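PDB 4FSP: probable porin from Pseudomonas aeruginosa, which probably forms a beta-barrel channel of the OprD family in the outer membrane, through which small solutes would pass. Local coordinates for residues Y62-G68 against K113-S117; G70-K76 against R107-K113; G157-N161 against L202-I206. All blocks are in the same frame, centred on the assembly; numbering follows the deposited sequence.

Contact 1. Residues Y62-G68 against K113-S117; sequences YTEGTLG and KLRLS. With C8E ((hydroxyethyloxy)tri(ethyloxy)octane), chain E.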
loop_
_atom_site.group_PDB
_atom_site.type_symbol
_atom_site.label_atom_id
_atom_site.label_comp_id
_atom_site.label_asym_id
_atom_site.label_seq_id
_atom_site.Cartn_x
_atom_site.Cartn_y
_atom_site.Cartn_z
ATOM N N TYR A 62 -26.542 5.174 4.126
ATOM C CA TYR A 62 -26.872 4.488 5.377
ATOM C C TYR A 62 -28.352 4.545 5.669
ATOM O O TYR A 62 -28.992 5.574 5.427
ATOM C CB TYR A 62 -26.096 5.112 6.557
ATOM C CG TYR A 62 -24.630 4.762 6.517
ATOM C CD1 TYR A 62 -24.176 3.578 7.073
ATOM C CD2 TYR A 62 -23.706 5.595 5.891
ATOM C CE1 TYR A 62 -22.830 3.232 7.028
ATOM C CE2 TYR A 62 -22.343 5.256 5.843
ATOM C CZ TYR A 62 -21.923 4.067 6.410
ATOM O OH TYR A 62 -20.600 3.703 6.377
ATOM N N THR A 63 -28.888 3.447 6.205
ATOM C CA THR A 63 -30.272 3.414 6.659
ATOM C C THR A 63 -30.453 4.400 7.804
ATOM O O THR A 63 -29.479 4.794 8.458
ATOM C CB THR A 63 -30.682 2.004 7.150
ATOM O OG1 THR A 63 -29.748 1.548 8.142
ATOM C CG2 THR A 63 -30.722 1.023 5.979
ATOM N N GLU A 64 -31.700 4.776 8.057
ATOM C CA GLU A 64 -32.033 5.752 9.093
ATOM C C GLU A 64 -31.872 5.201 10.510
ATOM O O GLU A 64 -32.049 4.002 10.750
ATOM C CB GLU A 64 -33.483 6.184 8.902
ATOM C CG GLU A 64 -33.947 7.330 9.777
ATOM C CD GLU A 64 -35.326 7.802 9.358
ATOM O OE1 GLU A 64 -36.018 7.026 8.659
ATOM O OE2 GLU A 64 -35.724 8.933 9.716
ATOM N N GLY A 65 -31.575 6.079 11.462
ATOM C CA GLY A 65 -31.446 5.663 12.854
ATOM C C GLY A 65 -30.054 5.983 13.368
ATOM O O GLY A 65 -29.148 6.303 12.585
ATOM N N THR A 66 -29.880 5.902 14.683
ATOM C CA THR A 66 -28.605 6.246 15.293
ATOM C C THR A 66 -27.559 5.190 14.953
ATOM O O THR A 66 -26.382 5.497 14.845
ATOM C CB THR A 66 -28.731 6.496 16.812
ATOM O OG1 THR A 66 -27.692 5.802 17.501
ATOM C CG2 THR A 66 -30.054 6.007 17.332
ATOM N N LEU A 67 -27.996 3.950 14.773
ATOM C CA LEU A 67 -27.138 2.921 14.188
ATOM C C LEU A 67 -27.511 2.718 12.704
ATOM O O LEU A 67 -28.589 2.197 12.367
ATOM C CB LEU A 67 -27.269 1.596 14.963
ATOM C CG LEU A 67 -26.461 0.435 14.359
ATOM C CD1 LEU A 67 -24.986 0.741 14.425
ATOM C CD2 LEU A 67 -26.759 -0.865 15.088
ATOM N N GLY A 68 -26.631 3.145 11.815
ATOM C CA GLY A 68 -26.917 3.068 10.392
ATOM C C GLY A 68 -26.256 1.869 9.745
ATOM O O GLY A 68 -25.134 1.486 10.116
ATOM N N LYS A 113 -21.544 -2.465 6.250
ATOM C CA LYS A 113 -20.983 -1.398 7.057
ATOM C C LYS A 113 -21.991 -0.892 8.089
ATOM O O LYS A 113 -23.156 -0.647 7.773
ATOM C CB LYS A 113 -20.403 -0.273 6.189
ATOM C CG LYS A 113 -21.390 0.403 5.251
ATOM C CD LYS A 113 -20.682 1.266 4.188
ATOM C CE LYS A 113 -21.714 1.950 3.290
ATOM N NZ LYS A 113 -21.110 2.755 2.174
ATOM N N LEU A 114 -21.530 -0.792 9.336
ATOM C CA LEU A 114 -22.330 -0.247 10.419
ATOM C C LEU A 114 -21.685 1.027 10.948
ATOM O O LEU A 114 -20.463 1.128 11.105
ATOM C CB LEU A 114 -22.491 -1.240 11.563
ATOM C CG LEU A 114 -23.249 -2.556 11.355
ATOM C CD1 LEU A 114 -23.101 -3.400 12.611
ATOM C CD2 LEU A 114 -24.711 -2.311 11.088
ATOM N N ARG A 115 -22.540 1.987 11.254
ATOM C CA ARG A 115 -22.111 3.317 11.590
ATOM C C ARG A 115 -22.877 3.760 12.845
ATOM O O ARG A 115 -24.111 3.688 12.902
ATOM C CB ARG A 115 -22.401 4.194 10.380
ATOM C CG ARG A 115 -21.823 5.540 10.412
ATOM C CD ARG A 115 -20.587 5.751 9.544
ATOM N NE ARG A 115 -20.017 7.001 10.059
ATOM C CZ ARG A 115 -20.206 8.205 9.530
ATOM N NH1 ARG A 115 -20.871 8.332 8.387
ATOM N NH2 ARG A 115 -19.684 9.277 10.127
ATOM N N LEU A 116 -22.129 4.182 13.863
ATOM C CA LEU A 116 -22.693 4.606 15.146
ATOM C C LEU A 116 -21.757 5.652 15.746
ATOM O O LEU A 116 -20.534 5.433 15.805
ATOM C CB LEU A 116 -22.809 3.417 16.106
ATOM C CG LEU A 116 -23.210 3.760 17.540
ATOM C CD1 LEU A 116 -24.583 4.403 17.538
ATOM C CD2 LEU A 116 -23.199 2.518 18.426
ATOM N N SER A 117 -22.320 6.780 16.181
ATOM C CA SER A 117 -21.522 7.895 16.686
ATOM C C SER A 117 -20.350 8.207 15.741
ATOM O O SER A 117 -20.556 8.450 14.546
ATOM C CB SER A 117 -21.026 7.584 18.106
ATOM O OG SER A 117 -20.594 8.768 18.749
HETATM C C14 C8E E . -30.617 -3.167 6.511
HETATM O O15 C8E E . -31.553 -3.187 7.567
HETATM C C16 C8E E . -32.370 -2.033 7.604
HETATM C C17 C8E E . -32.556 -1.525 9.030
HETATM O O18 C8E E . -33.275 -0.306 9.012
HETATM C C19 C8E E . -34.657 -0.489 8.800
HETATM C C20 C8E E . -35.398 0.780 9.183
HETATM O O21 C8E E . -34.469 1.702 9.717
HETATM O O HOH W 1 -24.960 7.584 15.805
#
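Tyr62 lays its ring across the side chains of Lys113 and Arg115, crossing each at about a right angle. Its hydroxyl end meets the lysine chain, with OH 3.3 Å from Lys113 CD, while CE1 lies 3.5 Å from Arg115 CB. Arg115 CG stands over one face of the ring, offset toward the rim. The arginine chain then bends at chi2 (103°) and brings its guanidinium edge near Tyr62 CE2, the two planes 68° apart. Beside this cluster the backbones pair antiparallel: Gly68 N donates to Arg115 O (2.8 Å) and Arg115 N returns a bond to Gly68 O (2.9 Å). Past this pair a water bridges the two segments, donating to Thr66 O and accepting from Ser117 N. On the other face of the sheet Leu67 CD1 packs 3.8 Å from Leu116 CB. The polar end of Lys113 is held elsewhere, by Asp72 and the carbonyl of Ser60. The contact thus lies where strands 67-80 and 105-116 of the barrel wall meet at one end, with Phe12 of the expression tag edge-to-face against Tyr62 and Glu120 of strand 119-123 touching Tyr62, Lys113 and Arg115.

Contact 2. Residues G70-K76 against R107-K113; sequences GLDLLGK and RLDATAK. With C8E ((hydroxyethyloxy)tri(ethyloxy)octane), chain H.
Gly70 pairs with Lys113 at one end of this antiparallel run, in which backbone hydrogen bonds do most of the joining. Four hydrogen-bonded pairs, Gly70 with Lys113, Asp72 with Thr111, Leu74 with Asp109 and Lys76 with Arg107, each exchange two N-H...O bonds of 2.7 to 2.9 Å between backbone N and O atoms. Between them the CA-H groups of the non-hydrogen-bonded pairs point at carbonyl oxygens, as in Leu71 CA to Thr111 O at 3.3 Å. The N-to-C directions of segments 70-76 and 107-113 are 158° apart.

The main charged interaction across the strands is the salt bridge from Lys113 NZ to Asp72 OD1, 2.7 Å long and made on the syn lone pair. Lys113 starts with CG between its backbone N and carbonyl carbon (chi1 59°), which lays the otherwise extended chain over Gly70, with CG 3.4 Å from Gly70 C, and carries NZ along to the aspartate. A water donates to Asp72 OD2 at 2.5 Å and Ser60 O takes a further bond from NZ. Thr111 OG1 turns instead to Gly125 O.

Apolar contacts occupy the face bearing Leu71, Leu73, Leu108 and Ala110. Leu73 CD2 touches Ala110 CB (3.8 Å) and Leu108 CD2 (3.9 Å), and detergent from chain H runs past Gly75 and Leu108.

The division is that of a membrane barrel wall: an apolar, detergent-contacting surface on one side and, on the other, a polar side bearing Asp72, Thr111, Asp109 and Lys113, which in a porin of this family would face the interior; the bridge to Asp72 offsets two of its charges and would favour a protonated Lys113.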
loop_
_atom_site.group_PDB
_atom_site.type_symbol
_atom_site.label_atom_id
_atom_site.label_comp_id
_atom_site.label_asym_id
_atom_site.label_seq_id
_atom_site.Cartn_x
_atom_site.Cartn_y
_atom_site.Cartn_z
ATOM N N GLY A 70 -25.125 -0.119 6.062
ATOM C CA GLY A 70 -24.828 0.100 4.654
ATOM C C GLY A 70 -24.196 -1.095 3.963
ATOM O O GLY A 70 -23.889 -2.114 4.596
ATOM N N LEU A 71 -24.000 -0.970 2.654
ATOM C CA LEU A 71 -23.441 -2.051 1.852
ATOM C C LEU A 71 -22.530 -1.505 0.756
ATOM O O LEU A 71 -22.945 -0.632 -0.013
ATOM C CB LEU A 71 -24.574 -2.854 1.221
ATOM C CG LEU A 71 -24.159 -3.931 0.209
ATOM C CD1 LEU A 71 -23.365 -5.029 0.894
ATOM C CD2 LEU A 71 -25.386 -4.525 -0.479
ATOM N N ASP A 72 -21.288 -1.990 0.706
ATOM C CA ASP A 72 -20.402 -1.732 -0.432
ATOM C C ASP A 72 -20.290 -2.998 -1.262
ATOM O O ASP A 72 -20.362 -4.128 -0.731
ATOM C CB ASP A 72 -18.986 -1.300 0.002
ATOM C CG ASP A 72 -18.987 -0.030 0.822
ATOM O OD1 ASP A 72 -20.002 0.701 0.770
ATOM O OD2 ASP A 72 -17.974 0.248 1.518
ATOM N N LEU A 73 -20.099 -2.807 -2.564
ATOM C CA LEU A 73 -19.955 -3.920 -3.487
ATOM C C LEU A 73 -18.810 -3.655 -4.445
ATOM O O LEU A 73 -18.712 -2.569 -5.027
ATOM C CB LEU A 73 -21.242 -4.114 -4.293
ATOM C CG LEU A 73 -22.385 -4.812 -3.567
ATOM C CD1 LEU A 73 -23.640 -4.804 -4.426
ATOM C CD2 LEU A 73 -21.951 -6.227 -3.279
ATOM N N LEU A 74 -17.945 -4.651 -4.608
ATOM C CA LEU A 74 -16.886 -4.587 -5.601
ATOM C C LEU A 74 -17.077 -5.686 -6.643
ATOM O O LEU A 74 -16.950 -6.877 -6.341
ATOM C CB LEU A 74 -15.516 -4.731 -4.940
ATOM C CG LEU A 74 -14.773 -3.465 -4.496
ATOM C CD1 LEU A 74 -13.395 -3.816 -3.924
ATOM C CD2 LEU A 74 -14.636 -2.472 -5.643
ATOM N N GLY A 75 -17.397 -5.286 -7.867
ATOM C CA GLY A 75 -17.507 -6.230 -8.962
ATOM C C GLY A 75 -16.279 -6.113 -9.843
ATOM O O GLY A 75 -15.968 -5.028 -10.356
ATOM N N LYS A 76 -15.564 -7.221 -10.007
ATOM C CA LYS A 76 -14.351 -7.215 -10.814
ATOM C C LYS A 76 -14.429 -8.228 -11.951
ATOM O O LYS A 76 -14.809 -9.385 -11.747
ATOM C CB LYS A 76 -13.128 -7.496 -9.936
ATOM C CG LYS A 76 -13.011 -6.542 -8.757
ATOM C CD LYS A 76 -12.405 -7.208 -7.531
ATOM C CE LYS A 76 -10.942 -7.513 -7.735
ATOM N NZ LYS A 76 -10.333 -7.952 -6.450
ATOM N N ARG A 107 -15.210 -11.665 -10.069
ATOM C CA ARG A 107 -15.376 -11.689 -8.633
ATOM C C ARG A 107 -16.312 -10.616 -8.082
ATOM O O ARG A 107 -16.344 -9.479 -8.569
ATOM C CB ARG A 107 -14.002 -11.584 -7.976
ATOM C CG ARG A 107 -13.911 -12.365 -6.699
ATOM C CD ARG A 107 -12.482 -12.710 -6.359
ATOM N NE ARG A 107 -12.401 -13.084 -4.957
ATOM C CZ ARG A 107 -12.313 -12.197 -3.975
ATOM N NH1 ARG A 107 -12.270 -10.903 -4.264
ATOM N NH2 ARG A 107 -12.248 -12.598 -2.713
ATOM N N LEU A 108 -17.052 -10.979 -7.042
ATOM C CA LEU A 108 -17.952 -10.044 -6.390
ATOM C C LEU A 108 -17.639 -10.002 -4.900
ATOM O O LEU A 108 -17.737 -11.019 -4.219
ATOM C CB LEU A 108 -19.400 -10.488 -6.601
ATOM C CG LEU A 108 -20.399 -9.411 -7.027
ATOM C CD1 LEU A 108 -21.832 -9.934 -6.914
ATOM C CD2 LEU A 108 -20.212 -8.152 -6.200
ATOM N N ASP A 109 -17.254 -8.838 -4.389
ATOM C CA ASP A 109 -16.996 -8.719 -2.948
ATOM C C ASP A 109 -17.945 -7.757 -2.252
ATOM O O ASP A 109 -18.038 -6.584 -2.623
ATOM C CB ASP A 109 -15.560 -8.300 -2.676
ATOM C CG ASP A 109 -14.577 -9.408 -2.955
ATOM O OD1 ASP A 109 -14.610 -10.417 -2.229
ATOM O OD2 ASP A 109 -13.764 -9.273 -3.895
ATOM N N ALA A 110 -18.635 -8.269 -1.239
ATOM C CA ALA A 110 -19.610 -7.497 -0.489
ATOM C C ALA A 110 -19.026 -7.077 0.847
ATOM O O ALA A 110 -18.236 -7.803 1.450
ATOM C CB ALA A 110 -20.879 -8.310 -0.263
ATOM N N THR A 111 -19.442 -5.911 1.322
ATOM C CA THR A 111 -19.025 -5.439 2.629
ATOM C C THR A 111 -20.215 -4.800 3.331
ATOM O O THR A 111 -20.781 -3.821 2.835
ATOM C CB THR A 111 -17.877 -4.404 2.505
ATOM O OG1 THR A 111 -16.810 -4.959 1.721
ATOM C CG2 THR A 111 -17.343 -4.001 3.891
ATOM N N ALA A 112 -20.618 -5.369 4.464
ATOM C CA ALA A 112 -21.590 -4.706 5.317
ATOM C C ALA A 112 -20.872 -3.598 6.096
ATOM O O ALA A 112 -19.709 -3.753 6.531
ATOM C CB ALA A 112 -22.240 -5.695 6.274
ATOM N N LYS A 113 -21.544 -2.465 6.250
ATOM C CA LYS A 113 -20.983 -1.398 7.057
ATOM C C LYS A 113 -21.991 -0.892 8.089
ATOM O O LYS A 113 -23.156 -0.647 7.773
ATOM C CB LYS A 113 -20.403 -0.273 6.189
ATOM C CG LYS A 113 -21.390 0.403 5.251
ATOM C CD LYS A 113 -20.682 1.266 4.188
ATOM C CE LYS A 113 -21.714 1.950 3.290
ATOM N NZ LYS A 113 -21.110 2.755 2.174
HETATM C C2 C8E H . -18.656 -17.053 -9.412
HETATM C C3 C8E H . -18.185 -15.702 -9.925
HETATM C C4 C8E H . -18.991 -14.584 -9.283
HETATM C C5 C8E H . -19.557 -13.639 -10.334
HETATM C C6 C8E H . -18.743 -12.351 -10.390
HETATM C C7 C8E H . -19.410 -11.296 -11.269
HETATM C C8 C8E H . -18.855 -9.903 -10.987
HETATM O O9 C8E H . -18.457 -9.275 -12.189
HETATM C C10 C8E H . -18.840 -7.921 -12.247
HETATM C C11 C8E H . -17.949 -7.188 -13.246
HETATM O O12 C8E H . -18.585 -5.969 -13.549
HETATM C C13 C8E H . -17.823 -5.069 -14.318
HETATM C C14 C8E H . -18.821 -4.181 -15.057
HETATM O O HOH W 2 -17.695 2.662 2.011
#

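Contact 3. Residues G157-N161 against L202-I206; sequences GLSLN and LDYRI. With C8E ((hydroxyethyloxy)tri(ethyloxy)octane), chain J.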
loop_
_atom_site.group_PDB
_atom_site.type_symbol
_atom_site.label_atom_id
_atom_site.label_comp_id
_atom_site.label_asym_id
_atom_site.label_seq_id
_atom_site.Cartn_x
_atom_site.Cartn_y
_atom_site.Cartn_z
ATOM N N GLY A 157 -8.986 14.121 17.659
ATOM C CA GLY A 157 -7.576 13.978 17.320
ATOM C C GLY A 157 -7.028 12.560 17.407
ATOM O O GLY A 157 -5.854 12.324 17.118
ATOM N N LEU A 158 -7.879 11.617 17.806
ATOM C CA LEU A 158 -7.470 10.231 18.026
ATOM C C LEU A 158 -8.290 9.278 17.156
ATOM O O LEU A 158 -9.526 9.285 17.207
ATOM C CB LEU A 158 -7.678 9.855 19.499
ATOM C CG LEU A 158 -7.303 8.427 19.912
ATOM C CD1 LEU A 158 -5.817 8.234 19.709
ATOM C CD2 LEU A 158 -7.696 8.128 21.365
ATOM N N SER A 159 -7.610 8.465 16.354
ATOM C CA SER A 159 -8.283 7.378 15.657
ATOM C C SER A 159 -7.805 6.077 16.249
ATOM O O SER A 159 -6.623 5.921 16.555
ATOM C CB SER A 159 -7.993 7.379 14.151
ATOM O OG SER A 159 -8.126 8.687 13.635
ATOM N N LEU A 160 -8.744 5.155 16.410
ATOM C CA LEU A 160 -8.464 3.818 16.886
ATOM C C LEU A 160 -8.977 2.841 15.853
ATOM O O LEU A 160 -10.019 3.067 15.223
ATOM C CB LEU A 160 -9.210 3.572 18.193
ATOM C CG LEU A 160 -8.401 3.633 19.477
ATOM C CD1 LEU A 160 -9.245 4.254 20.588
ATOM C CD2 LEU A 160 -7.990 2.217 19.834
ATOM N N ASN A 161 -8.253 1.749 15.671
ATOM C CA ASN A 161 -8.781 0.678 14.864
ATOM C C ASN A 161 -8.451 -0.660 15.480
ATOM O O ASN A 161 -7.496 -0.789 16.252
ATOM C CB ASN A 161 -8.230 0.747 13.457
ATOM C CG ASN A 161 -6.746 0.590 13.439
ATOM O OD1 ASN A 161 -6.010 1.520 13.798
ATOM N ND2 ASN A 161 -6.284 -0.602 13.062
ATOM N N LEU A 202 -3.668 2.940 16.572
ATOM C CA LEU A 202 -3.965 4.244 17.109
ATOM C C LEU A 202 -3.181 5.254 16.260
ATOM O O LEU A 202 -2.004 5.044 15.949
ATOM C CB LEU A 202 -3.528 4.254 18.576
ATOM C CG LEU A 202 -3.532 5.495 19.460
ATOM C CD1 LEU A 202 -3.504 5.051 20.925
ATOM C CD2 LEU A 202 -2.323 6.358 19.174
ATOM N N ASP A 203 -3.845 6.335 15.866
ATOM C CA ASP A 203 -3.209 7.405 15.114
ATOM C C ASP A 203 -3.626 8.689 15.802
ATOM O O ASP A 203 -4.813 8.906 16.050
ATOM C CB ASP A 203 -3.683 7.416 13.656
ATOM C CG ASP A 203 -3.435 6.092 12.948
ATOM O OD1 ASP A 203 -2.269 5.805 12.601
ATOM O OD2 ASP A 203 -4.406 5.342 12.724
ATOM N N TYR A 204 -2.651 9.533 16.128
ATOM C CA TYR A 204 -2.893 10.669 17.008
ATOM C C TYR A 204 -2.375 11.959 16.405
ATOM O O TYR A 204 -1.196 12.050 16.035
ATOM C CB TYR A 204 -2.230 10.426 18.364
ATOM C CG TYR A 204 -2.275 11.613 19.294
ATOM C CD1 TYR A 204 -3.478 12.208 19.623
ATOM C CD2 TYR A 204 -1.118 12.118 19.862
ATOM C CE1 TYR A 204 -3.535 13.280 20.477
ATOM C CE2 TYR A 204 -1.163 13.202 20.719
ATOM C CZ TYR A 204 -2.384 13.775 21.020
ATOM O OH TYR A 204 -2.474 14.850 21.870
ATOM N N ARG A 205 -3.261 12.953 16.306
ATOM C CA ARG A 205 -2.876 14.273 15.826
ATOM C C ARG A 205 -2.199 14.994 16.978
ATOM O O ARG A 205 -2.862 15.442 17.909
ATOM C CB ARG A 205 -4.099 15.068 15.365
ATOM C CG ARG A 205 -4.930 14.366 14.315
ATOM C CD ARG A 205 -4.270 14.420 12.940
ATOM N NE ARG A 205 -4.470 15.701 12.258
ATOM C CZ ARG A 205 -3.515 16.609 12.066
ATOM N NH1 ARG A 205 -2.283 16.380 12.502
ATOM N NH2 ARG A 205 -3.792 17.741 11.429
ATOM N N ILE A 206 -0.878 15.089 16.930
ATOM C CA ILE A 206 -0.139 15.733 18.004
ATOM C C ILE A 206 -0.282 17.241 17.893
ATOM O O ILE A 206 -0.360 17.956 18.887
ATOM C CB ILE A 206 1.351 15.384 17.911
ATOM C CG1 ILE A 206 1.536 13.869 18.029
ATOM C CG2 ILE A 206 2.155 16.135 18.970
ATOM C CD1 ILE A 206 2.779 13.350 17.338
HETATM C C1 C8E J . 1.515 6.191 19.000
HETATM C C2 C8E J . 1.053 7.458 19.700
HETATM C C3 C8E J . 2.063 8.525 19.294
HETATM C C4 C8E J . 2.792 9.041 20.528
HETATM C C5 C8E J . 3.513 10.344 20.134
HETATM C C6 C8E J . 3.122 11.424 21.161
HETATM C C7 C8E J . 3.958 12.709 20.987
HETATM C C8 C8E J . 3.548 13.620 22.148
HETATM O O9 C8E J . 4.101 14.954 22.042
HETATM C C10 C8E J . 3.375 15.749 23.001
HETATM C C11 C8E J . 3.800 17.203 22.905
HETATM O O12 C8E J . 2.543 17.918 22.955
#
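Leu202, Gly157 and Asp203 lose the most surface where strands 158-168 and 193-205, neighbours in the antiparallel wall of this OprD-type barrel, come together. Leu202 meets Leu158 on the apolar face: Leu158 CD1 lies 3.6 Å from Leu202 CG, the two side chains crossing obliquely. Leu158 has CG anti to its backbone N (chi1 180°), and its CD1 reaches the partner strand. Leu202 CD2 is also 3.6 Å from C2 of the chain J detergent, so this face contacts amphiphile as well as protein.

Gly157, with positive phi, lies just before the strand and offers its carbonyl to the partner. Arg205 N donates to Gly157 O over 2.8 Å in a nearly straight bond of 174°. Arg205 CB and CG lie alongside that same oxygen, while the guanidinium turns away to Pro208 O, with a weak bond to Thr211.

Asp203 pairs with Ser159 through two backbone bonds, its carbonyl receiving Ser159 N and its N reaching Ser159 O. Its carboxylate looks to strand 210-219 instead, where OD1 accepts from both Ser213 OG and His215 NE2. This second pair of bonds ties the residue to the next strand of the wall. Tyr204 CD1 rests 3.5 Å from Gly157 O, the carbonyl that already takes the N-H of Arg205.

Contacts 1 and 2 are consecutive parts of one strand pairing, 67-80 with 105-116, with contact 2 nested inside the loop that contact 1 closes. Their centres are 17 Å apart and Lys113 belongs to both: its aliphatic chain meets the hydroxyl end of Tyr62 in contact 1 and its ammonium ends on Asp72 in contact 2. They also touch directly, Tyr62 CD1 standing 3.9 Å from Gly70 N. Contact 3 follows later in the chain, on strands 158-168 and 193-205, with its centre about 22 Å from that of contact 1 and about 27 Å from that of contact 2. It touches neither, the nearest atoms being about 11 and 14 Å away. Bound C8E detergent lies beside all three.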